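Local coordinates for protein putative tetR family transcription regulator (Shewanella loihica, PDB 3PPB) that probably binds DNA through a helix-turn-helix motif and regulates transcription, as other members of the TetR family do, at residues A[19-24]-A[28-33]. Numbering follows the deposited sequence.
Sequences LQLFVS and HGTSTA
Thr-30 sets its two branches to different tasks against Leu-21 and Phe-22, one turn from the end of helix 10-24. Its methyl carries most of the touching: CG2 lies 3.7 Å from Leu-21 CB and 4.1 Å from Phe-22 CE1, so it sits between the root of one side chain and the ring of the other. CG2 of Thr-30 stands anti to its own backbone N, which with chi1 at -61° places OG1 beside that N and anti to the carbonyl carbon. The hydroxyl consequently faces the last turn of the helix, where OG1 approaches Leu-21 O at 3.3 Å; its hydrogen-bond partner, however, is Gly-26 O, in the turn that links the two segments. The Thr-30 side chain runs across those of Leu-21 and Phe-22, at about a right angle to each.

On the helix, Phe-22 has CG anti to its carbonyl carbon (chi1 -70°), and although the bond from CA to CB aims neither at 28-33 nor away from it, the ring end comes closer. The methyl of Thr-30 meets the ring obliquely, and CB of Thr-30 is 4.1 Å from Phe-22 CD1. Ile-35 of helix 32-39 touches Leu-21, Phe-22 and Thr-30 alike, while Leu-57 and Leu-60 of helix 53-74 touch the ring of Phe-22. A serine here, which lacks the methyl, would probably leave a gap between Leu-21 CB and the Phe-22 ring and let the hydroxyl turn more easily away from Gly-26 O.

The contact joins the first helix to the loop leading into the predicted helix-turn-helix, with Ser-31 at the N-cap position of helix 32-39. With 138 Å² buried and all three touching residues buried, its chemistry implies apolar adhesion across the segments, while the threonine hydroxyl is satisfied locally, within the turn.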
# COMPACT_ATOMS: atom_id res chain seq x y z
N LEU A 19 -11.93 10.64 11.33
CA LEU A 19 -11.13 9.42 11.25
C LEU A 19 -12.03 8.22 10.98
O LEU A 19 -11.78 7.47 10.04
CB LEU A 19 -10.29 9.21 12.53
CG LEU A 19 -9.53 7.87 12.64
CD1 LEU A 19 -8.27 7.87 11.76
CD2 LEU A 19 -9.15 7.58 14.07
N GLN A 20 -13.11 8.07 11.78
CA GLN A 20 -14.09 7.00 11.62
C GLN A 20 -14.71 7.02 10.21
O GLN A 20 -14.74 5.99 9.54
CB GLN A 20 -15.19 7.11 12.68
CG GLN A 20 -14.74 6.80 14.10
N LEU A 21 -15.18 8.18 9.77
CA LEU A 21 -15.88 8.30 8.48
C LEU A 21 -14.97 8.16 7.28
O LEU A 21 -15.37 7.51 6.31
CB LEU A 21 -16.67 9.61 8.40
CG LEU A 21 -17.87 9.72 9.35
CD1 LEU A 21 -18.34 11.14 9.45
CD2 LEU A 21 -19.03 8.81 8.91
N PHE A 22 -13.75 8.74 7.31
CA PHE A 22 -12.79 8.62 6.20
C PHE A 22 -12.38 7.16 6.00
O PHE A 22 -12.01 6.77 4.90
CB PHE A 22 -11.55 9.50 6.41
CG PHE A 22 -11.76 11.00 6.29
CD1 PHE A 22 -12.90 11.51 5.68
CD2 PHE A 22 -10.81 11.89 6.78
CE1 PHE A 22 -13.08 12.89 5.56
CE2 PHE A 22 -10.99 13.26 6.65
CZ PHE A 22 -12.13 13.76 6.06
N VAL A 23 -12.48 6.34 7.05
CA VAL A 23 -12.13 4.92 6.93
C VAL A 23 -13.36 4.12 6.42
O VAL A 23 -13.21 3.33 5.50
CB VAL A 23 -11.60 4.37 8.28
CG1 VAL A 23 -11.71 2.84 8.35
CG2 VAL A 23 -10.17 4.83 8.52
N SER A 24 -14.55 4.31 7.03
CA SER A 24 -15.73 3.53 6.65
C SER A 24 -16.38 3.98 5.34
O SER A 24 -16.96 3.15 4.66
CB SER A 24 -16.76 3.53 7.77
OG SER A 24 -17.05 4.84 8.20
N HIS A 28 -13.91 11.25 -0.28
CA HIS A 28 -14.89 11.87 -1.17
C HIS A 28 -16.31 11.33 -0.93
O HIS A 28 -17.27 11.98 -1.35
CB HIS A 28 -14.51 11.67 -2.64
CG HIS A 28 -13.19 12.25 -3.02
ND1 HIS A 28 -12.99 13.63 -3.06
CD2 HIS A 28 -12.05 11.63 -3.41
CE1 HIS A 28 -11.73 13.79 -3.45
NE2 HIS A 28 -11.13 12.62 -3.67
N GLY A 29 -16.41 10.18 -0.25
CA GLY A 29 -17.69 9.58 0.12
C GLY A 29 -18.27 10.18 1.39
O GLY A 29 -19.42 9.90 1.75
N THR A 30 -17.48 11.03 2.07
CA THR A 30 -17.87 11.68 3.32
C THR A 30 -18.05 13.19 3.12
O THR A 30 -17.13 13.85 2.64
CB THR A 30 -16.80 11.41 4.39
OG1 THR A 30 -16.72 10.01 4.61
CG2 THR A 30 -17.07 12.13 5.70
N SER A 31 -19.20 13.73 3.53
CA SER A 31 -19.42 15.16 3.44
C SER A 31 -19.06 15.81 4.78
O SER A 31 -19.16 15.16 5.83
CB SER A 31 -20.87 15.46 3.06
OG SER A 31 -21.74 15.39 4.17
N THR A 32 -18.69 17.11 4.75
CA THR A 32 -18.40 17.91 5.94
C THR A 32 -19.64 18.01 6.85
O THR A 32 -19.49 18.09 8.07
CB THR A 32 -17.90 19.31 5.54
OG1 THR A 32 -18.64 19.74 4.42
CG2 THR A 32 -16.42 19.33 5.19
N ALA A 33 -20.87 17.98 6.25
CA ALA A 33 -22.16 18.02 6.98
C ALA A 33 -22.29 16.78 7.86
O ALA A 33 -22.58 16.90 9.05
CB ALA A 33 -23.34 18.12 6.02